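Local atomic coordinates of 2-hydroxyisocaproyl-CoA dehydratase activator (PDB entry 4EHU), a protein that transfers one electron to (R)-2-hydroxyisocaproyl-CoA dehydratase, coupled to ATP hydrolysis, as a homodimer sharing a single [4Fe-4S] cluster, in the reductive branch of L-leucine fermentation. Residues Asp56-Gly64 with Ala248-Ser259; Asp23-Ser31 with Val42-Thr50. One frame throughout, in Å; residues are numbered along the deposited sequence.

Contact 1 (Asp56-Gly64 with Ala248-Ser259); sequences DIKKVVVTG and AALYAFDEAKES
Val61 is the knob on the strand side, and a shallow hollow of helix backbone between the methyls of Ala248 and Ala252 takes it. Its two branches divide the work: CG1 meets Ala248 CB at 3.7 Å, whereas CG2, anti to the carbonyl carbon, lies against the backbone of the next turn, 3.6 Å from Ala252 CA. The reverse fit is also seen, for Ala252 CB stands 3.6 Å from Lys59 O. Such small residues, spaced four apart, let the backbones come close: the axes of strand 59-63 and helix 248-259 approach to 6.8 Å and run roughly antiparallel, at 142°.

Lys59 continues the row one turn on. Lys59 CG lies over the Ala256 N to Ala252 O hydrogen bond, 3.5 Å from each atom, touching Ala256 CB as well, and the chain bends at chi2 (-73°) before straightening, which carries CD over Glu255 CB at about a right angle to that side chain. The ammonium end then reaches the solvent-facing edge, where Lys59 NZ gives a weak hydrogen bond to Ser259 OG (3.4 Å) and also donates to a water that in turn donates to Glu255 OE1. Lys59 NZ and Glu255 OE1, 5.1 Å apart, are thus joined through water. Lys58 comes in from beside Lys59, its CG 3.8 Å from Ala256 CB, so this methyl lies against two lysine stems.

Thr63, whose OG1 bonds to Ile77 O, continues the strand toward helix 79-90. That helix also meets Leu250 and binds Asp254 through Arg85, while Ala252 packs on Thr3 of strand 2-8 and both Val61 and Glu255 touch Lys75 of strand 75-76. Helix 243-261 thus covers one face of this part of the five-stranded mixed sheet of one actin-fold domain.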
loop_
_atom_site.group_PDB
_atom_site.type_symbol
_atom_site.label_atom_id
_atom_site.label_comp_id
_atom_site.label_asym_id
_atom_site.label_seq_id
_atom_site.Cartn_x
_atom_site.Cartn_y
_atom_site.Cartn_z
ATOM N N ASP A 56 10.806 -35.851 23.006
ATOM C CA ASP A 56 12.205 -35.972 22.602
ATOM C C ASP A 56 12.903 -34.620 22.416
ATOM O O ASP A 56 14.124 -34.563 22.298
ATOM C CB ASP A 56 12.314 -36.771 21.304
ATOM C CG ASP A 56 11.796 -38.180 21.446
ATOM O OD1 ASP A 56 12.513 -39.022 22.027
ATOM O OD2 ASP A 56 10.674 -38.446 20.976
ATOM N N ILE A 57 12.135 -33.542 22.368
ATOM C CA ILE A 57 12.709 -32.204 22.156
ATOM C C ILE A 57 12.981 -31.555 23.517
ATOM O O ILE A 57 12.057 -31.313 24.293
ATOM C CB ILE A 57 11.768 -31.307 21.330
ATOM C CG1 ILE A 57 11.185 -32.090 20.149
ATOM C CG2 ILE A 57 12.513 -30.055 20.826
ATOM C CD1 ILE A 57 12.247 -32.633 19.191
ATOM N N LYS A 58 14.252 -31.286 23.808
ATOM C CA LYS A 58 14.652 -30.790 25.125
ATOM C C LYS A 58 14.216 -29.343 25.378
ATOM O O LYS A 58 13.750 -29.036 26.476
ATOM C CB LYS A 58 16.165 -30.932 25.314
ATOM C CG LYS A 58 16.689 -30.374 26.624
ATOM C CD LYS A 58 17.213 -31.483 27.526
ATOM C CE LYS A 58 17.676 -30.951 28.878
ATOM N NZ LYS A 58 18.907 -30.113 28.783
ATOM N N LYS A 59 14.387 -28.468 24.374
ATOM C CA LYS A 59 13.915 -27.084 24.430
ATOM C C LYS A 59 13.313 -26.665 23.091
ATOM O O LYS A 59 13.772 -27.094 22.021
ATOM C CB LYS A 59 15.050 -26.109 24.761
ATOM C CG LYS A 59 15.712 -26.338 26.119
ATOM C CD LYS A 59 14.832 -25.909 27.276
ATOM C CE LYS A 59 15.605 -25.985 28.590
ATOM N NZ LYS A 59 14.797 -25.599 29.785
ATOM N N VAL A 60 12.287 -25.831 23.173
ATOM C CA VAL A 60 11.625 -25.263 22.013
ATOM C C VAL A 60 11.626 -23.751 22.140
ATOM O O VAL A 60 11.269 -23.221 23.185
ATOM C CB VAL A 60 10.155 -25.727 21.927
ATOM C CG1 VAL A 60 9.461 -25.087 20.721
ATOM C CG2 VAL A 60 10.078 -27.247 21.861
ATOM N N VAL A 61 12.030 -23.054 21.083
ATOM C CA VAL A 61 11.913 -21.594 21.052
ATOM C C VAL A 61 11.044 -21.188 19.874
ATOM O O VAL A 61 11.167 -21.742 18.783
ATOM C CB VAL A 61 13.289 -20.903 20.942
ATOM C CG1 VAL A 61 13.131 -19.413 20.590
ATOM C CG2 VAL A 61 14.089 -21.087 22.238
ATOM N N VAL A 62 10.164 -20.216 20.098
ATOM C CA VAL A 62 9.324 -19.696 19.028
ATOM C C VAL A 62 9.630 -18.226 18.785
ATOM O O VAL A 62 9.923 -17.469 19.710
ATOM C CB VAL A 62 7.826 -19.887 19.351
ATOM C CG1 VAL A 62 7.431 -19.059 20.565
ATOM C CG2 VAL A 62 6.968 -19.523 18.153
ATOM N N THR A 63 9.562 -17.841 17.522
ATOM C CA THR A 63 9.851 -16.474 17.113
ATOM C C THR A 63 8.831 -16.058 16.065
ATOM O O THR A 63 7.960 -16.840 15.701
ATOM C CB THR A 63 11.292 -16.365 16.567
ATOM O OG1 THR A 63 11.663 -14.988 16.391
ATOM C CG2 THR A 63 11.441 -17.102 15.252
ATOM N N GLY A 64 8.929 -14.817 15.609
ATOM C CA GLY A 64 8.063 -14.309 14.555
ATOM C C GLY A 64 6.889 -13.516 15.101
ATOM O O GLY A 64 6.687 -13.422 16.305
ATOM N N ALA A 248 16.099 -19.628 16.236
ATOM C CA ALA A 248 15.306 -20.075 17.388
ATOM C C ALA A 248 15.816 -21.426 17.925
ATOM O O ALA A 248 15.941 -21.625 19.141
ATOM C CB ALA A 248 13.815 -20.165 17.018
ATOM N N ALA A 249 16.126 -22.357 17.025
ATOM C CA ALA A 249 16.594 -23.686 17.446
ATOM C C ALA A 249 17.941 -23.572 18.169
ATOM O O ALA A 249 18.230 -24.325 19.083
ATOM C CB ALA A 249 16.698 -24.633 16.238
ATOM N N LEU A 250 18.752 -22.604 17.763
ATOM C CA LEU A 250 20.057 -22.390 18.373
ATOM C C LEU A 250 19.905 -21.746 19.751
ATOM O O LEU A 250 20.627 -22.104 20.690
ATOM C CB LEU A 250 20.926 -21.513 17.469
ATOM C CG LEU A 250 21.500 -22.249 16.265
ATOM C CD1 LEU A 250 21.905 -21.241 15.168
ATOM C CD2 LEU A 250 22.687 -23.093 16.695
ATOM N N TYR A 251 18.976 -20.805 19.891
ATOM C CA TYR A 251 18.696 -20.256 21.213
ATOM C C TYR A 251 18.118 -21.349 22.092
ATOM O O TYR A 251 18.327 -21.344 23.293
ATOM C CB TYR A 251 17.735 -19.074 21.170
ATOM C CG TYR A 251 18.418 -17.805 20.759
ATOM C CD1 TYR A 251 19.475 -17.297 21.500
ATOM C CD2 TYR A 251 18.025 -17.120 19.617
ATOM C CE1 TYR A 251 20.125 -16.162 21.116
ATOM C CE2 TYR A 251 18.646 -15.976 19.245
ATOM C CZ TYR A 251 19.704 -15.495 19.985
ATOM O OH TYR A 251 20.339 -14.337 19.592
ATOM N N ALA A 252 17.390 -22.280 21.491
ATOM C CA ALA A 252 16.819 -23.392 22.258
ATOM C C ALA A 252 17.938 -24.290 22.772
ATOM O O ALA A 252 17.883 -24.787 23.901
ATOM C CB ALA A 252 15.844 -24.179 21.388
ATOM N N PHE A 253 18.938 -24.516 21.928
ATOM C CA PHE A 253 20.127 -25.247 22.312
ATOM C C PHE A 253 20.841 -24.524 23.450
ATOM O O PHE A 253 21.268 -25.173 24.407
ATOM C CB PHE A 253 21.054 -25.425 21.102
ATOM C CG PHE A 253 22.397 -26.028 21.439
ATOM C CD1 PHE A 253 22.530 -27.394 21.672
ATOM C CD2 PHE A 253 23.527 -25.231 21.497
ATOM C CE1 PHE A 253 23.757 -27.946 21.962
ATOM C CE2 PHE A 253 24.764 -25.777 21.791
ATOM C CZ PHE A 253 24.879 -27.140 22.018
ATOM N N ASP A 254 20.953 -23.195 23.376
ATOM C CA ASP A 254 21.586 -22.443 24.461
ATOM C C ASP A 254 20.869 -22.729 25.764
ATOM O O ASP A 254 21.504 -22.914 26.796
ATOM C CB ASP A 254 21.514 -20.935 24.247
ATOM C CG ASP A 254 22.408 -20.451 23.126
ATOM O OD1 ASP A 254 23.254 -21.225 22.631
ATOM O OD2 ASP A 254 22.263 -19.271 22.755
ATOM N N GLU A 255 19.538 -22.697 25.718
ATOM C CA GLU A 255 18.721 -22.960 26.903
ATOM C C GLU A 255 18.993 -24.347 27.448
ATOM O O GLU A 255 19.106 -24.535 28.656
ATOM C CB GLU A 255 17.237 -22.828 26.563
ATOM C CG GLU A 255 16.800 -21.417 26.286
ATOM C CD GLU A 255 16.914 -20.536 27.510
ATOM O OE1 GLU A 255 16.526 -20.977 28.617
ATOM O OE2 GLU A 255 17.410 -19.408 27.365
ATOM N N ALA A 256 19.082 -25.327 26.560
ATOM C CA ALA A 256 19.330 -26.702 26.967
ATOM C C ALA A 256 20.698 -26.829 27.647
ATOM O O ALA A 256 20.830 -27.477 28.686
ATOM C CB ALA A 256 19.233 -27.619 25.760
ATOM N N LYS A 257 21.707 -26.173 27.087
ATOM C CA LYS A 257 23.051 -26.221 27.652
ATOM C C LYS A 257 23.109 -25.491 28.984
ATOM O O LYS A 257 23.846 -25.895 29.882
ATOM C CB LYS A 257 24.068 -25.606 26.687
ATOM C CG LYS A 257 24.181 -26.355 25.374
ATOM C CD LYS A 257 24.648 -27.796 25.585
ATOM C CE LYS A 257 26.132 -27.879 25.922
ATOM N NZ LYS A 257 26.640 -29.285 25.844
ATOM N N GLU A 258 22.339 -24.417 29.120
ATOM C CA GLU A 258 22.283 -23.707 30.390
ATOM C C GLU A 258 21.721 -24.620 31.480
ATOM O O GLU A 258 22.245 -24.673 32.595
ATOM C CB GLU A 258 21.411 -22.471 30.273
ATOM C CG GLU A 258 21.412 -21.603 31.513
ATOM C CD GLU A 258 20.636 -20.326 31.314
ATOM O OE1 GLU A 258 20.525 -19.879 30.152
ATOM O OE2 GLU A 258 20.129 -19.773 32.311
ATOM N N SER A 259 20.646 -25.331 31.154
ATOM C CA SER A 259 20.054 -26.307 32.087
ATOM C C SER A 259 20.997 -27.444 32.489
ATOM O O SER A 259 20.986 -27.902 33.642
ATOM C CB SER A 259 18.795 -26.910 31.473
ATOM O OG SER A 259 17.778 -25.937 31.362
HETATM O O HOH W 1 14.232 -22.712 28.954
#

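Contact 2 (Asp23-Ser31 with Val42-Thr50); sequences DIVASETIS and VLEKLYGKT
Glu28 lies obliquely over the stem of Lys45, its CG 3.6 Å from Lys45 CB and its OE2 3.0 Å from Lys45 CD. With CG anti to the backbone N (chi1 -177°) and a bend at chi2, the carboxylate turns along the helix surface, and its other oxygen, OE1, meets Lys49 NZ at 2.9 Å in a salt bridge whose hydrogen bond is weak. Lys49 crosses Glu28 at about a right angle on an extended chain, and its NZ also donates to Ser27 O at 2.7 Å, almost in line with the carbonyl (177°). One ammonium thus grips a backbone oxygen and a carboxylate.

Beneath this polar edge the contact is apolar. Leu46 CD2 fits against the Ser27 backbone and Ala26 CB; Ile30 CG1 and Val42 CG2 pass in opposite directions at 3.5 Å. At the other end Thr50 CG2 presses on Ala26 CB at 3.3 Å, tighter than usual, while its OG1 bonds back to Leu46 O, which accepts Thr50 N from the opposite face.

Val25 and Ala26 form a classic beta bulge against Ile17. Strand 23-30 is outermost, within this chain, in the 3-2-1-4-5 sheet of the actin-type ATPase fold; helix 38-50 runs roughly antiparallel along its face, 7.9 Å between the short-segment axes (151°). Val42 backs ATP-binding Ser13 of strand 13-19, and Val42 and Leu46 reach Leu6 and Met4 of strand 2-8.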
loop_
_atom_site.group_PDB
_atom_site.type_symbol
_atom_site.label_atom_id
_atom_site.label_comp_id
_atom_site.label_asym_id
_atom_site.label_seq_id
_atom_site.Cartn_x
_atom_site.Cartn_y
_atom_site.Cartn_z
ATOM N N ASP A 23 23.616 -29.823 13.848
ATOM C CA ASP A 23 23.116 -30.446 12.630
ATOM C C ASP A 23 21.603 -30.328 12.463
ATOM O O ASP A 23 20.838 -30.826 13.281
ATOM C CB ASP A 23 23.527 -31.925 12.596
ATOM C CG ASP A 23 25.026 -32.113 12.400
ATOM O OD1 ASP A 23 25.615 -31.437 11.522
ATOM O OD2 ASP A 23 25.617 -32.934 13.129
ATOM N N ILE A 24 21.180 -29.669 11.388
ATOM C CA ILE A 24 19.768 -29.605 11.041
ATOM C C ILE A 24 19.315 -30.979 10.575
ATOM O O ILE A 24 19.748 -31.447 9.524
ATOM C CB ILE A 24 19.510 -28.601 9.900
ATOM C CG1 ILE A 24 19.965 -27.195 10.303
ATOM C CG2 ILE A 24 18.035 -28.586 9.529
ATOM C CD1 ILE A 24 19.774 -26.151 9.209
ATOM N N VAL A 25 18.460 -31.636 11.355
ATOM C CA VAL A 25 17.983 -32.969 10.991
ATOM C C VAL A 25 16.593 -32.906 10.359
ATOM O O VAL A 25 16.108 -33.894 9.809
ATOM C CB VAL A 25 17.993 -33.955 12.195
ATOM C CG1 VAL A 25 19.423 -34.182 12.681
ATOM C CG2 VAL A 25 17.100 -33.463 13.338
ATOM N N ALA A 26 15.961 -31.736 10.417
ATOM C CA ALA A 26 14.641 -31.566 9.822
ATOM C C ALA A 26 14.284 -30.092 9.709
ATOM O O ALA A 26 14.682 -29.264 10.533
ATOM C CB ALA A 26 13.579 -32.304 10.638
ATOM N N SER A 27 13.538 -29.766 8.663
ATOM C CA SER A 27 13.023 -28.424 8.494
ATOM C C SER A 27 11.733 -28.514 7.708
ATOM O O SER A 27 11.483 -29.494 7.017
ATOM C CB SER A 27 14.029 -27.558 7.760
ATOM O OG SER A 27 14.207 -28.027 6.430
ATOM N N GLU A 28 10.897 -27.499 7.819
ATOM C CA GLU A 28 9.614 -27.550 7.154
ATOM C C GLU A 28 9.046 -26.157 7.074
ATOM O O GLU A 28 9.128 -25.383 8.030
ATOM C CB GLU A 28 8.658 -28.477 7.908
ATOM C CG GLU A 28 7.304 -28.661 7.237
ATOM C CD GLU A 28 7.407 -29.327 5.878
ATOM O OE1 GLU A 28 8.384 -30.071 5.649
ATOM O OE2 GLU A 28 6.513 -29.101 5.035
ATOM N N THR A 29 8.478 -25.832 5.921
ATOM C CA THR A 29 7.785 -24.573 5.752
ATOM C C THR A 29 6.370 -24.887 5.304
ATOM O O THR A 29 6.166 -25.701 4.405
ATOM C CB THR A 29 8.486 -23.698 4.696
ATOM O OG1 THR A 29 9.842 -23.466 5.101
ATOM C CG2 THR A 29 7.773 -22.359 4.514
ATOM N N ILE A 30 5.397 -24.264 5.953
ATOM C CA ILE A 30 4.013 -24.328 5.504
ATOM C C ILE A 30 3.553 -22.904 5.238
ATOM O O ILE A 30 3.742 -22.030 6.079
ATOM C CB ILE A 30 3.104 -24.972 6.568
ATOM C CG1 ILE A 30 3.626 -26.360 6.948
ATOM C CG2 ILE A 30 1.677 -25.050 6.061
ATOM C CD1 ILE A 30 3.404 -27.408 5.889
ATOM N N SER A 31 2.951 -22.664 4.077
ATOM C CA SER A 31 2.606 -21.308 3.652
ATOM C C SER A 31 1.306 -20.821 4.274
ATOM O O SER A 31 0.499 -20.168 3.609
ATOM C CB SER A 31 2.502 -21.229 2.131
ATOM O OG SER A 31 3.725 -21.587 1.520
ATOM N N VAL A 42 3.312 -27.641 10.659
ATOM C CA VAL A 42 4.767 -27.662 10.648
ATOM C C VAL A 42 5.256 -28.747 11.604
ATOM O O VAL A 42 6.110 -29.563 11.264
ATOM C CB VAL A 42 5.338 -26.288 11.064
ATOM C CG1 VAL A 42 6.814 -26.378 11.373
ATOM C CG2 VAL A 42 5.085 -25.258 9.975
ATOM N N LEU A 43 4.689 -28.760 12.798
ATOM C CA LEU A 43 5.067 -29.724 13.819
ATOM C C LEU A 43 4.827 -31.156 13.364
ATOM O O LEU A 43 5.687 -32.018 13.540
ATOM C CB LEU A 43 4.281 -29.455 15.097
ATOM C CG LEU A 43 4.721 -28.216 15.874
ATOM C CD1 LEU A 43 3.744 -27.925 17.004
ATOM C CD2 LEU A 43 6.124 -28.427 16.408
ATOM N N GLU A 44 3.657 -31.411 12.789
ATOM C CA GLU A 44 3.332 -32.739 12.284
ATOM C C GLU A 44 4.405 -33.229 11.325
ATOM O O GLU A 44 4.797 -34.390 11.366
ATOM C CB GLU A 44 1.989 -32.728 11.558
ATOM C CG GLU A 44 0.800 -32.478 12.455
ATOM C CD GLU A 44 -0.472 -32.244 11.666
ATOM O OE1 GLU A 44 -0.515 -32.621 10.476
ATOM O OE2 GLU A 44 -1.426 -31.674 12.234
ATOM N N LYS A 45 4.881 -32.344 10.456
ATOM C CA LYS A 45 5.833 -32.742 9.430
ATOM C C LYS A 45 7.238 -32.951 9.983
ATOM O O LYS A 45 7.933 -33.871 9.567
ATOM C CB LYS A 45 5.851 -31.728 8.292
ATOM C CG LYS A 45 4.556 -31.706 7.507
ATOM C CD LYS A 45 4.794 -31.401 6.043
ATOM C CE LYS A 45 3.533 -31.612 5.226
ATOM N NZ LYS A 45 3.021 -33.005 5.352
ATOM N N LEU A 46 7.660 -32.103 10.913
ATOM C CA LEU A 46 8.946 -32.303 11.567
ATOM C C LEU A 46 8.979 -33.640 12.291
ATOM O O LEU A 46 9.962 -34.371 12.198
ATOM C CB LEU A 46 9.232 -31.177 12.556
ATOM C CG LEU A 46 9.335 -29.816 11.869
ATOM C CD1 LEU A 46 9.407 -28.721 12.913
ATOM C CD2 LEU A 46 10.534 -29.765 10.934
ATOM N N TYR A 47 7.903 -33.944 13.013
ATOM C CA TYR A 47 7.795 -35.182 13.776
ATOM C C TYR A 47 7.709 -36.393 12.858
ATOM O O TYR A 47 8.287 -37.442 13.147
ATOM C CB TYR A 47 6.567 -35.137 14.687
ATOM C CG TYR A 47 6.700 -34.175 15.849
ATOM C CD1 TYR A 47 7.907 -34.023 16.522
ATOM C CD2 TYR A 47 5.618 -33.416 16.270
ATOM C CE1 TYR A 47 8.028 -33.145 17.586
ATOM C CE2 TYR A 47 5.731 -32.533 17.329
ATOM C CZ TYR A 47 6.937 -32.400 17.983
ATOM O OH TYR A 47 7.040 -31.521 19.041
ATOM N N GLY A 48 6.980 -36.251 11.758
ATOM C CA GLY A 48 6.839 -37.328 10.798
ATOM C C GLY A 48 8.167 -37.669 10.149
ATOM O O GLY A 48 8.525 -38.840 10.014
ATOM N N LYS A 49 8.902 -36.639 9.754
ATOM C CA LYS A 49 10.190 -36.819 9.096
ATOM C C LYS A 49 11.183 -37.512 10.012
ATOM O O LYS A 49 11.884 -38.436 9.601
ATOM C CB LYS A 49 10.781 -35.469 8.688
ATOM C CG LYS A 49 10.005 -34.707 7.634
ATOM C CD LYS A 49 10.791 -33.482 7.201
ATOM C CE LYS A 49 9.939 -32.499 6.418
ATOM N NZ LYS A 49 10.782 -31.672 5.515
ATOM N N THR A 50 11.249 -37.049 11.255
ATOM C CA THR A 50 12.295 -37.472 12.178
ATOM C C THR A 50 11.902 -38.700 12.989
ATOM O O THR A 50 12.760 -39.381 13.546
ATOM C CB THR A 50 12.634 -36.352 13.169
ATOM O OG1 THR A 50 11.492 -36.084 13.989
ATOM C CG2 THR A 50 13.046 -35.076 12.431
#

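Both contacts lay a helix roughly antiparallel over a strand of the same mixed sheet, whose order is 23-30, 13-19, 2-8, 57-63, 75-76; in this actin-fold protein contact 2 is local, with 10 residues between its segments, whereas contact 1 brings in helix 243-261 from 183 residues on. Each is partly buried and covers a similar area, 460 and 465 Å². Their chemistry differs with place: contact 1, on the inner strand 57-63, rests on alanine methyls and a closer axis approach, with weak or water-borne polar links at its solvent-facing edge; contact 2, on the edge strand, carries a direct salt bridge. The two contacts touch where Ile57 CG1 packs 4.2 Å from Tyr47 CE1.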